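Local coordinates for S12 family peptidase (PDB 3WWX), which probably hydrolyses amide bonds with a preference for D-configured substrates, as an S12-family serine peptidase built on the beta-lactamase fold, at residues T61-L64 and Q65-A68; D76-E79 and K80-G84; V85-N89 and G90-R94; G167-I170 and E171-G175; L259-K262 and S263-N266. All coordinates share one frame; numbering follows the deposited sequence.

Contact 1 (T61-L64 and Q65-A68); sequences TVLL and QLQA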
loop_
_atom_site.group_PDB
_atom_site.type_symbol
_atom_site.label_atom_id
_atom_site.label_comp_id
_atom_site.label_asym_id
_atom_site.label_seq_id
_atom_site.Cartn_x
_atom_site.Cartn_y
_atom_site.Cartn_z
ATOM N N THR A 61 4.626 -4.113 9.166
ATOM C CA THR A 61 5.897 -4.745 9.538
ATOM C C THR A 61 6.455 -4.113 10.808
ATOM O O THR A 61 6.907 -4.810 11.703
ATOM C CB THR A 61 6.919 -4.647 8.394
ATOM O OG1 THR A 61 6.433 -5.378 7.262
ATOM C CG2 THR A 61 8.272 -5.258 8.798
ATOM N N VAL A 62 6.399 -2.800 10.903
ATOM C CA VAL A 62 6.900 -2.123 12.103
ATOM C C VAL A 62 6.122 -2.575 13.327
ATOM O O VAL A 62 6.712 -2.886 14.364
ATOM C CB VAL A 62 6.826 -0.603 11.954
ATOM C CG1 VAL A 62 7.095 0.091 13.286
ATOM C CG2 VAL A 62 7.798 -0.141 10.897
ATOM N N LEU A 63 4.795 -2.629 13.241
ATOM C CA LEU A 63 4.006 -3.026 14.402
ATOM C C LEU A 63 4.277 -4.463 14.787
ATOM O O LEU A 63 4.277 -4.795 15.971
ATOM C CB LEU A 63 2.519 -2.815 14.164
ATOM C CG LEU A 63 2.143 -1.364 14.401
ATOM C CD1 LEU A 63 0.828 -1.067 13.729
ATOM C CD2 LEU A 63 2.054 -1.066 15.900
ATOM N N LEU A 64 4.502 -5.328 13.805
ATOM C CA LEU A 64 4.854 -6.710 14.126
ATOM C C LEU A 64 6.230 -6.824 14.781
ATOM O O LEU A 64 6.410 -7.652 15.680
ATOM C CB LEU A 64 4.721 -7.582 12.868
ATOM C CG LEU A 64 3.261 -7.889 12.516
ATOM C CD1 LEU A 64 3.109 -8.224 11.037
ATOM C CD2 LEU A 64 2.742 -9.045 13.372
ATOM N N GLN A 65 7.183 -6.008 14.366
ATOM C CA GLN A 65 8.455 -5.950 15.074
ATOM C C GLN A 65 8.265 -5.469 16.500
ATOM O O GLN A 65 8.849 -6.038 17.427
ATOM C CB GLN A 65 9.456 -5.060 14.357
ATOM C CG GLN A 65 9.954 -5.601 13.023
ATOM C CD GLN A 65 11.144 -4.831 12.522
ATOM O OE1 GLN A 65 11.454 -3.746 13.017
ATOM N NE2 GLN A 65 11.848 -5.393 11.542
ATOM N N LEU A 66 7.471 -4.426 16.696
ATOM C CA LEU A 66 7.273 -3.906 18.047
ATOM C C LEU A 66 6.633 -4.957 18.945
ATOM O O LEU A 66 6.984 -5.068 20.122
ATOM C CB LEU A 66 6.443 -2.614 18.023
ATOM C CG LEU A 66 7.110 -1.420 17.340
ATOM C CD1 LEU A 66 6.082 -0.320 17.125
ATOM C CD2 LEU A 66 8.306 -0.911 18.161
ATOM N N GLN A 67 5.718 -5.748 18.393
ATOM C CA GLN A 67 5.109 -6.829 19.155
ATOM C C GLN A 67 6.161 -7.891 19.501
ATOM O O GLN A 67 6.168 -8.422 20.623
ATOM C CB GLN A 67 3.918 -7.452 18.421
ATOM C CG GLN A 67 3.367 -8.681 19.148
ATOM C CD GLN A 67 2.124 -9.256 18.528
ATOM O OE1 GLN A 67 1.031 -9.173 19.103
ATOM N NE2 GLN A 67 2.275 -9.871 17.359
ATOM N N ALA A 68 7.023 -8.213 18.544
ATOM C CA ALA A 68 8.095 -9.198 18.751
ATOM C C ALA A 68 9.075 -8.726 19.823
ATOM O O ALA A 68 9.729 -9.549 20.468
ATOM C CB ALA A 68 8.826 -9.440 17.465
HETATM O O HOH W 1 4.927 -9.999 16.351
#
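This is an intrahelical contact, Thr61 to Leu64 against Gln65 to Ala68, in the last two turns of helix 55-68, much of it buried among helices 160-174, 178-187 and 262-268. Four successive i to i+4 bonds hold the backbone: Gln65 N to Thr61 O at 2.9 Å is followed by Leu66 N to Val62 O, Gln67 N to Leu63 O and Ala68 N to Leu64 O. Val62 and Leu66 lie side by side, with Val62 CG1 4.0 Å from Leu66 CD1; Val62 is covered by Ala181 and Val182 of helix 178-187, Leu66 by Arg185 of the same helix. Gln65 leans back over the preceding turn, its CG 3.4 Å from Thr61 O, and spends its amide on Arg185 and on Leu259 O. Gln67 has CG anti to the backbone N (chi1 174°), which lays its chain alongside Leu64. A water there donates to Leu64 O at 2.9 Å and accepts from Gln67 NE2 at 2.8 Å. Leu74 N and Glu267 occupy the rest of the Gln67 amide. Such a mostly apolar helix belongs to the helical region of the beta-lactamase fold, its N-terminus carrying the end of an SxxK sequence, as in serine beta-lactamases and their relatives.

Contact 2 (D76-E79 and K80-G84); sequences DPVE and KWLPG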
loop_
_atom_site.group_PDB
_atom_site.type_symbol
_atom_site.label_atom_id
_atom_site.label_comp_id
_atom_site.label_asym_id
_atom_site.label_seq_id
_atom_site.Cartn_x
_atom_site.Cartn_y
_atom_site.Cartn_z
ATOM N N ASP A 76 -4.360 -6.018 21.833
ATOM C CA ASP A 76 -4.740 -4.889 22.687
ATOM C C ASP A 76 -5.872 -4.085 22.027
ATOM O O ASP A 76 -5.870 -3.888 20.807
ATOM C CB ASP A 76 -3.575 -3.907 22.896
ATOM C CG ASP A 76 -2.501 -4.407 23.861
ATOM O OD1 ASP A 76 -2.775 -5.319 24.680
ATOM O OD2 ASP A 76 -1.376 -3.849 23.808
ATOM N N PRO A 77 -6.812 -3.570 22.818
ATOM C CA PRO A 77 -7.757 -2.604 22.252
ATOM C C PRO A 77 -7.057 -1.334 21.783
ATOM O O PRO A 77 -6.085 -0.883 22.378
ATOM C CB PRO A 77 -8.697 -2.274 23.427
ATOM C CG PRO A 77 -8.503 -3.381 24.396
ATOM C CD PRO A 77 -7.103 -3.869 24.234
ATOM N N VAL A 78 -7.564 -0.754 20.710
ATOM C CA VAL A 78 -7.016 0.486 20.208
ATOM C C VAL A 78 -7.058 1.574 21.292
ATOM O O VAL A 78 -6.135 2.385 21.410
ATOM C CB VAL A 78 -7.781 0.922 18.949
ATOM C CG1 VAL A 78 -7.342 2.300 18.498
ATOM C CG2 VAL A 78 -7.566 -0.097 17.820
ATOM N N GLU A 79 -8.110 1.542 22.112
ATOM C CA GLU A 79 -8.279 2.514 23.202
ATOM C C GLU A 79 -7.086 2.555 24.166
ATOM O O GLU A 79 -6.750 3.612 24.708
ATOM C CB GLU A 79 -9.568 2.203 23.967
ATOM C CG GLU A 79 -9.922 3.229 25.054
ATOM C CD GLU A 79 -10.505 4.515 24.503
ATOM O OE1 GLU A 79 -10.444 5.533 25.221
ATOM O OE2 GLU A 79 -11.052 4.501 23.373
ATOM N N LYS A 80 -6.450 1.403 24.374
ATOM C CA LYS A 80 -5.278 1.334 25.248
ATOM C C LYS A 80 -4.181 2.277 24.792
ATOM O O LYS A 80 -3.535 2.954 25.589
ATOM C CB LYS A 80 -4.749 -0.095 25.308
ATOM C CG LYS A 80 -3.556 -0.301 26.213
ATOM C CD LYS A 80 -3.265 -1.783 26.371
ATOM C CE LYS A 80 -2.175 -2.049 27.402
ATOM N NZ LYS A 80 -0.871 -1.555 26.945
ATOM N N TRP A 81 -3.982 2.328 23.472
ATOM C CA TRP A 81 -2.897 3.086 22.886
ATOM C C TRP A 81 -3.303 4.479 22.438
ATOM O O TRP A 81 -2.475 5.382 22.452
ATOM C CB TRP A 81 -2.308 2.285 21.717
ATOM C CG TRP A 81 -1.654 1.071 22.234
ATOM C CD1 TRP A 81 -2.164 -0.189 22.283
ATOM C CD2 TRP A 81 -0.387 1.026 22.868
ATOM N NE1 TRP A 81 -1.267 -1.035 22.907
ATOM C CE2 TRP A 81 -0.163 -0.310 23.263
ATOM C CE3 TRP A 81 0.594 1.981 23.124
ATOM C CZ2 TRP A 81 1.000 -0.705 23.918
ATOM C CZ3 TRP A 81 1.760 1.582 23.778
ATOM C CH2 TRP A 81 1.949 0.251 24.158
ATOM N N LEU A 82 -4.567 4.634 22.034
ATOM C CA LEU A 82 -5.095 5.904 21.545
ATOM C C LEU A 82 -6.379 6.276 22.293
ATOM O O LEU A 82 -7.468 6.304 21.725
ATOM C CB LEU A 82 -5.395 5.812 20.035
ATOM C CG LEU A 82 -4.245 5.382 19.125
ATOM C CD1 LEU A 82 -4.744 5.290 17.706
ATOM C CD2 LEU A 82 -3.066 6.338 19.211
ATOM N N PRO A 83 -6.255 6.580 23.588
ATOM C CA PRO A 83 -7.462 6.827 24.385
ATOM C C PRO A 83 -8.319 7.973 23.853
ATOM O O PRO A 83 -7.791 9.039 23.558
ATOM C CB PRO A 83 -6.915 7.150 25.785
ATOM C CG PRO A 83 -5.457 7.345 25.627
ATOM C CD PRO A 83 -5.017 6.649 24.376
ATOM N N GLY A 84 -9.619 7.706 23.722
ATOM C CA GLY A 84 -10.582 8.687 23.262
ATOM C C GLY A 84 -10.584 8.998 21.776
ATOM O O GLY A 84 -11.409 9.773 21.323
HETATM O O HOH W 2 -9.815 4.930 20.815
#
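Trp81 and Asp76 meet through the indole: Trp81 NE1 donates to Asp76 OD2 at 3.0 Å, nearly straight at 165°. OD2 is in the indole plane and is met on its anti side, the N-H somewhat out of the carboxylate plane. Lys80 runs over one face of the ring, CG 4.0 Å above the Trp81 plane, and Lys80 NZ makes a long salt bridge to Asp76 OD2 at 3.9 Å. Tryptophan thus offers an N-H to the aspartate and a flat face to the lysine chain. At the other end Glu79 folds back, bent at chi2 (77°), and Gly84 N donates to Glu79 OE1 at 2.8 Å. Gly84 has positive phi, a shape glycine adopts easily. Between lies a short, weakly bonded helical turn, 78-81, of the helical region: Val78 O accepts from Trp81 N, above its carbonyl plane, and from Leu82 N, the straighter donor (157°). Val78 CG1 and Leu82 CD1 meet at 4.0 Å, Leu82 continuing onto Leu165 and Met168 of helix 160-174. A water donates both to Glu79 OE2 and to Leu82 O. Farther out, Arg87 forms a salt bridge with Glu79 OE1, while Asp73 N makes a weak hydrogen bond to Asp76 OD2.

Contact 3 (V85-N89 and G90-R94); sequences VVRGN and GHDGR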
loop_
_atom_site.group_PDB
_atom_site.type_symbol
_atom_site.label_atom_id
_atom_site.label_comp_id
_atom_site.label_asym_id
_atom_site.label_seq_id
_atom_site.Cartn_x
_atom_site.Cartn_y
_atom_site.Cartn_z
ATOM N N VAL A 85 -9.682 8.391 21.012
ATOM C CA VAL A 85 -9.504 8.775 19.609
ATOM C C VAL A 85 -10.554 8.152 18.710
ATOM O O VAL A 85 -11.031 8.802 17.779
ATOM C CB VAL A 85 -8.089 8.391 19.117
ATOM C CG1 VAL A 85 -7.903 8.650 17.600
ATOM C CG2 VAL A 85 -7.056 9.173 19.901
ATOM N N VAL A 86 -10.892 6.892 18.952
ATOM C CA VAL A 86 -11.868 6.191 18.116
ATOM C C VAL A 86 -13.175 6.083 18.905
ATOM O O VAL A 86 -13.373 5.110 19.631
ATOM C CB VAL A 86 -11.319 4.804 17.695
ATOM C CG1 VAL A 86 -12.316 4.070 16.794
ATOM C CG2 VAL A 86 -9.973 4.949 16.966
ATOM N N ARG A 87 -14.052 7.097 18.808
ATOM C CA ARG A 87 -15.295 7.145 19.614
ATOM C C ARG A 87 -16.558 7.670 18.893
ATOM O O ARG A 87 -17.639 7.746 19.468
ATOM C CB ARG A 87 -15.083 8.046 20.848
ATOM C CG ARG A 87 -14.046 7.545 21.813
ATOM C CD ARG A 87 -14.485 6.240 22.463
ATOM N NE ARG A 87 -13.710 5.970 23.670
ATOM C CZ ARG A 87 -14.031 6.419 24.881
ATOM N NH1 ARG A 87 -15.127 7.151 25.062
ATOM N NH2 ARG A 87 -13.256 6.135 25.914
ATOM N N GLY A 88 -16.429 8.040 17.643
ATOM C CA GLY A 88 -17.475 8.825 17.006
ATOM C C GLY A 88 -18.585 8.036 16.365
ATOM O O GLY A 88 -18.340 7.086 15.636
ATOM N N ASN A 89 -19.829 8.439 16.632
ATOM C CA ASN A 89 -21.012 7.933 15.956
ATOM C C ASN A 89 -21.061 6.407 15.858
ATOM O O ASN A 89 -21.370 5.871 14.794
ATOM C CB ASN A 89 -21.113 8.571 14.558
ATOM C CG ASN A 89 -22.551 8.705 14.055
ATOM O OD1 ASN A 89 -23.476 8.161 14.644
ATOM N ND2 ASN A 89 -22.736 9.422 12.946
ATOM N N GLY A 90 -20.716 5.728 16.953
ATOM C CA GLY A 90 -20.747 4.280 17.017
ATOM C C GLY A 90 -19.382 3.619 16.961
ATOM O O GLY A 90 -19.231 2.455 17.348
ATOM N N HIS A 91 -18.382 4.326 16.458
ATOM C CA HIS A 91 -17.022 3.800 16.508
ATOM C C HIS A 91 -16.589 3.664 17.955
ATOM O O HIS A 91 -16.823 4.553 18.761
ATOM C CB HIS A 91 -16.053 4.751 15.801
ATOM C CG HIS A 91 -16.150 4.724 14.305
ATOM N ND1 HIS A 91 -16.896 5.632 13.566
ATOM C CD2 HIS A 91 -15.584 3.895 13.397
ATOM C CE1 HIS A 91 -16.762 5.370 12.284
ATOM N NE2 HIS A 91 -15.970 4.314 12.155
ATOM N N ASP A 92 -15.906 2.573 18.286
ATOM C CA ASP A 92 -15.501 2.353 19.663
ATOM C C ASP A 92 -14.187 1.597 19.760
ATOM O O ASP A 92 -14.139 0.359 19.631
ATOM C CB ASP A 92 -16.589 1.561 20.386
ATOM C CG ASP A 92 -16.385 1.525 21.878
ATOM O OD1 ASP A 92 -15.305 1.960 22.339
ATOM O OD2 ASP A 92 -17.315 1.062 22.580
ATOM N N GLY A 93 -13.124 2.350 19.992
ATOM C CA GLY A 93 -11.805 1.769 20.130
ATOM C C GLY A 93 -11.652 0.834 21.314
ATOM O O GLY A 93 -10.645 0.129 21.393
ATOM N N ARG A 94 -12.622 0.824 22.228
ATOM C CA ARG A 94 -12.584 -0.135 23.330
ATOM C C ARG A 94 -12.884 -1.548 22.834
ATOM O O ARG A 94 -12.556 -2.528 23.511
ATOM C CB ARG A 94 -13.600 0.256 24.428
ATOM C CG ARG A 94 -13.302 1.558 25.143
ATOM C CD ARG A 94 -14.571 2.190 25.786
ATOM N NE ARG A 94 -15.457 2.824 24.803
ATOM C CZ ARG A 94 -16.279 3.848 25.063
ATOM N NH1 ARG A 94 -16.334 4.378 26.281
ATOM N NH2 ARG A 94 -17.050 4.355 24.100
#
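The guanidinium of Arg87 lies flat on that of Arg94, centres 3.4 Å apart and planes 16° from parallel; Arg87 CZ sits over the middle of the Arg94 group. At the edge of Arg94, in its plane, is Asp92 OD1, which accepts from Arg94 NE at 2.6 Å in an almost straight salt-bridged bond (175°). Two stacked cations are tolerable here because anions flank them: Asp92 serves Arg94, and Glu79 forms a salt bridge with Arg87 NH2, so the repulsion is probably largely offset. Arg94 N also reaches Asp92 OD1, at 2.9 Å and from the opposite face of the carboxylate plane, closing an Asx turn that places the arginine beside its partner. The third flat group is the His91 ring, edge-on to Gly88 O, with ND1 donating at 2.9 Å nearly in the ring plane. His91 N donates to the same carbonyl, closing a type I' beta turn with Asn89 and Gly90 at its corners. Both corner residues have positive phi, a conformation that asparagine and glycine accept readily. The turn reverses the loop between helices 78-81 and 98-102, bringing Gly93 N to Val86 O at 2.8 Å. Val86 CG1 packs on His91 CB at 3.9 Å; elsewhere the Val86 side chain touches Val78 and Leu165. The far ring nitrogen, His91 NE2, is hydrogen-bonded to Tyr109 N, and the ring touches Ile108, Met144 and Pro148.

Contact 4 (G167-I170 and E171-G175); sequences GMVI and EKVTG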
loop_
_atom_site.group_PDB
_atom_site.type_symbol
_atom_site.label_atom_id
_atom_site.label_comp_id
_atom_site.label_asym_id
_atom_site.label_seq_id
_atom_site.Cartn_x
_atom_site.Cartn_y
_atom_site.Cartn_z
ATOM N N GLY A 167 -0.398 3.939 12.301
ATOM C CA GLY A 167 0.721 4.847 12.407
ATOM C C GLY A 167 0.727 5.585 13.735
ATOM O O GLY A 167 1.778 5.795 14.338
ATOM N N MET A 168 -0.444 6.011 14.179
ATOM C CA MET A 168 -0.545 6.705 15.459
ATOM C C MET A 168 -0.142 5.773 16.611
ATOM O O MET A 168 0.486 6.228 17.586
ATOM C CB MET A 168 -1.961 7.250 15.651
ATOM C CG MET A 168 -2.261 8.380 14.704
ATOM S SD MET A 168 -4.015 8.817 14.615
ATOM C CE MET A 168 -4.263 9.474 16.231
ATOM N N VAL A 169 -0.464 4.492 16.499
ATOM C CA VAL A 169 -0.081 3.516 17.536
ATOM C C VAL A 169 1.436 3.398 17.558
ATOM O O VAL A 169 2.052 3.364 18.627
ATOM C CB VAL A 169 -0.736 2.151 17.307
ATOM C CG1 VAL A 169 -0.184 1.104 18.273
ATOM C CG2 VAL A 169 -2.242 2.251 17.425
ATOM N N ILE A 170 2.057 3.340 16.381
ATOM C CA ILE A 170 3.517 3.249 16.288
ATOM C C ILE A 170 4.138 4.445 16.999
ATOM O O ILE A 170 5.092 4.288 17.769
ATOM C CB ILE A 170 4.016 3.187 14.831
ATOM C CG1 ILE A 170 3.623 1.863 14.179
ATOM C CG2 ILE A 170 5.541 3.355 14.773
ATOM C CD1 ILE A 170 3.828 1.850 12.629
ATOM N N GLU A 171 3.597 5.629 16.756
ATOM C CA GLU A 171 4.122 6.828 17.377
ATOM C C GLU A 171 3.990 6.743 18.910
ATOM O O GLU A 171 4.899 7.174 19.622
ATOM C CB GLU A 171 3.462 8.100 16.830
ATOM C CG GLU A 171 4.095 9.351 17.435
ATOM C CD GLU A 171 3.729 10.658 16.768
ATOM O OE1 GLU A 171 3.779 11.685 17.477
ATOM O OE2 GLU A 171 3.435 10.687 15.560
ATOM N N LYS A 172 2.885 6.199 19.412
ATOM C CA LYS A 172 2.677 6.106 20.868
ATOM C C LYS A 172 3.662 5.112 21.472
ATOM O O LYS A 172 4.264 5.378 22.515
ATOM C CB LYS A 172 1.250 5.683 21.183
ATOM C CG LYS A 172 0.882 5.697 22.669
ATOM C CD LYS A 172 1.002 7.087 23.307
ATOM C CE LYS A 172 0.184 8.174 22.598
ATOM N NZ LYS A 172 -1.286 8.109 22.874
ATOM N N VAL A 173 3.845 3.966 20.819
ATOM C CA VAL A 173 4.775 2.949 21.314
ATOM C C VAL A 173 6.221 3.444 21.316
ATOM O O VAL A 173 6.957 3.216 22.288
ATOM C CB VAL A 173 4.674 1.630 20.501
ATOM C CG1 VAL A 173 5.740 0.624 20.929
ATOM C CG2 VAL A 173 3.294 1.016 20.632
ATOM N N THR A 174 6.640 4.105 20.238
ATOM C CA THR A 174 8.040 4.455 20.033
ATOM C C THR A 174 8.415 5.855 20.527
ATOM O O THR A 174 9.603 6.136 20.712
ATOM C CB THR A 174 8.437 4.386 18.538
ATOM O OG1 THR A 174 7.699 5.373 17.799
ATOM C CG2 THR A 174 8.202 3.001 17.969
ATOM N N GLY A 175 7.428 6.730 20.711
ATOM C CA GLY A 175 7.692 8.127 21.038
ATOM C C GLY A 175 8.237 8.975 19.905
ATOM O O GLY A 175 8.664 10.107 20.125
#
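Ile170 and Thr174 form the tight end of this contact, in the final turns of helix 160-174, part of the helical region. Ile170 O is gripped twice, by Thr174 N at 2.9 Å and by Thr174 OG1 at 2.8 Å; the hydroxyl comes from above the carbonyl plane, 39° out of it. With chi1 at 64°, OG1 turns back toward the preceding turn, while the methyl lies beside the isoleucine, Thr174 CG2 to Ile170 CG2 4.2 Å. Val169 and Val173 also pair, with CG1 of Val169 4.2 Å from CG2 of Val173, and Val169 and Ile170 press onto Leu63 of helix 55-68. Beta-branched residues suit this face, offering short, stiff surfaces to neighbouring helices. Glu171 is the solvent side, bonded here through its backbone N to Gly167 O. Lys172 is exposed too, but its chain, bent at three torsions, bridges to the 78-81 turn, NZ to Trp81 O. Gly175, the first residue past the helix and with positive phi, is a glycine C-terminal stop and gives its N to Glu171 O at 2.8 Å. Thr174 OG1 also bonds to Arg176 N, so one hydroxyl can donate to the last turn and accept from the departing chain, tying the helix terminus to the following loop.

Contact 5 (L259-K262 and S263-N266); sequences LLPK and SALN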
loop_
_atom_site.group_PDB
_atom_site.type_symbol
_atom_site.label_atom_id
_atom_site.label_comp_id
_atom_site.label_asym_id
_atom_site.label_seq_id
_atom_site.Cartn_x
_atom_site.Cartn_y
_atom_site.Cartn_z
ATOM N N LEU A 259 12.816 -9.857 8.322
ATOM C CA LEU A 259 12.399 -8.684 9.084
ATOM C C LEU A 259 11.561 -9.034 10.301
ATOM O O LEU A 259 11.261 -8.169 11.115
ATOM C CB LEU A 259 11.568 -7.761 8.178
ATOM C CG LEU A 259 12.329 -7.115 7.028
ATOM C CD1 LEU A 259 11.386 -6.415 6.044
ATOM C CD2 LEU A 259 13.310 -6.108 7.585
ATOM N N LEU A 260 11.152 -10.290 10.409
ATOM C CA LEU A 260 10.213 -10.720 11.448
ATOM C C LEU A 260 10.537 -12.129 11.900
ATOM O O LEU A 260 10.883 -12.978 11.079
ATOM C CB LEU A 260 8.784 -10.739 10.921
ATOM C CG LEU A 260 8.151 -9.408 10.504
ATOM C CD1 LEU A 260 6.795 -9.652 9.897
ATOM C CD2 LEU A 260 8.033 -8.468 11.699
ATOM N N PRO A 261 10.395 -12.402 13.205
ATOM C CA PRO A 261 10.498 -13.802 13.621
ATOM C C PRO A 261 9.315 -14.633 13.110
ATOM O O PRO A 261 8.299 -14.095 12.630
ATOM C CB PRO A 261 10.518 -13.720 15.154
ATOM C CG PRO A 261 9.817 -12.454 15.472
ATOM C CD PRO A 261 10.066 -11.506 14.322
ATOM N N LYS A 262 9.445 -15.950 13.226
ATOM C CA LYS A 262 8.453 -16.883 12.696
ATOM C C LYS A 262 7.043 -16.574 13.158
ATOM O O LYS A 262 6.109 -16.610 12.358
ATOM C CB LYS A 262 8.803 -18.320 13.131
ATOM C CG LYS A 262 7.669 -19.357 12.937
ATOM C CD LYS A 262 7.641 -20.424 14.037
ATOM C CE LYS A 262 8.844 -21.346 13.953
ATOM N NZ LYS A 262 8.728 -22.534 14.875
ATOM N N SER A 263 6.867 -16.323 14.452
ATOM C CA SER A 263 5.522 -16.140 14.989
ATOM C C SER A 263 4.907 -14.901 14.362
ATOM O O SER A 263 3.723 -14.879 14.046
ATOM C CB SER A 263 5.542 -15.992 16.515
ATOM O OG SER A 263 6.379 -14.919 16.903
ATOM N N ALA A 264 5.725 -13.867 14.204
ATOM C CA ALA A 264 5.242 -12.599 13.647
ATOM C C ALA A 264 4.866 -12.743 12.176
ATOM O O ALA A 264 3.795 -12.282 11.743
ATOM C CB ALA A 264 6.269 -11.540 13.825
ATOM N N LEU A 265 5.725 -13.372 11.375
ATOM C CA LEU A 265 5.372 -13.591 9.980
ATOM C C LEU A 265 4.147 -14.496 9.850
ATOM O O LEU A 265 3.326 -14.360 8.940
ATOM C CB LEU A 265 6.557 -14.166 9.206
ATOM C CG LEU A 265 6.400 -14.294 7.686
ATOM C CD1 LEU A 265 6.005 -12.968 7.044
ATOM C CD2 LEU A 265 7.679 -14.792 7.085
ATOM N N ASN A 266 4.004 -15.445 10.770
ATOM C CA ASN A 266 2.811 -16.283 10.769
ATOM C C ASN A 266 1.529 -15.465 10.999
ATOM O O ASN A 266 0.508 -15.704 10.351
ATOM C CB ASN A 266 2.895 -17.330 11.875
ATOM C CG ASN A 266 1.700 -18.246 11.882
ATOM O OD1 ASN A 266 1.425 -18.942 10.898
ATOM N ND2 ASN A 266 0.961 -18.243 12.989
#
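Leu260 and Ala264 make the apolar centre, with Leu260 CB 3.9 Å from Ala264 CB and the Leu260 CD2 branch 4.1 Å from the same methyl. Pro261 closes in from another direction, its ring carbon CD 3.8 Å from Ala264 CB, so a single small side chain meets two neighbours; alanine suits a place where the chain turns so closely on itself. Leu260 also reaches Leu265, CB to CB 4.4 Å, its CD1 running along the backbone of Leu265. With CG anti to the carbonyl carbon (chi1 -65°), Leu260 aims its isobutyl group into the protein, where Leu64 and Gln65 of helix 55-68 and Leu254 of helix 244-255 cover it. Pro261 holds the N-cap position of helix 262-268, and the meeting of Leu260, just before the cap, with Leu265, four residues after it, fits a hydrophobic staple, a motif that fastens a helix start to the incoming loop. Proline has no amide hydrogen to offer, which costs nothing ahead of the first turn, and its own carbonyl opens the helical bonding: Leu265 N donates to Pro261 O at 3.0 Å, very straight at 171°. Next along, Asn266 N donates to Lys262 O at 2.9 Å, while Asn266 CB packs against that carbonyl oxygen at 3.3 Å. The rim is polar. Lys262 and Ser263 are exposed, their CB bonds directed away from 263-266 and 259-262 respectively, and Asn266 carries its amide outward. Past this turn, Leu265 O is hydrogen-bonded to Thr269 OG1 and Asn266 O to Thr270 OG1.

Contact 1 lies between contacts 4 and 5. It meets contact 4 through Leu63 CG and Ile170 CG1, 3.6 Å apart, and contact 5 through Leu64 CB and Leu260 CD2, also 3.6 Å apart, whereas contacts 4 and 5 stay about 11 Å apart at their nearest atoms. Contact 2 also packs on helix 160-174, where Val169 touches both Leu63 and Leu82. Contact 3 follows, reaching contact 4 with Val85 CG1 4.0 Å from Met168 CE. Contacts 3 and 5 have centres about 30 Å apart. None of the five supplies a residue to the octane 1,8-diamine pocket, formed by residues such as Phe122, Ser213 and His306; helix 55-68 is the middle, joining 160-174 and segment 76-94 to the start of 262-268.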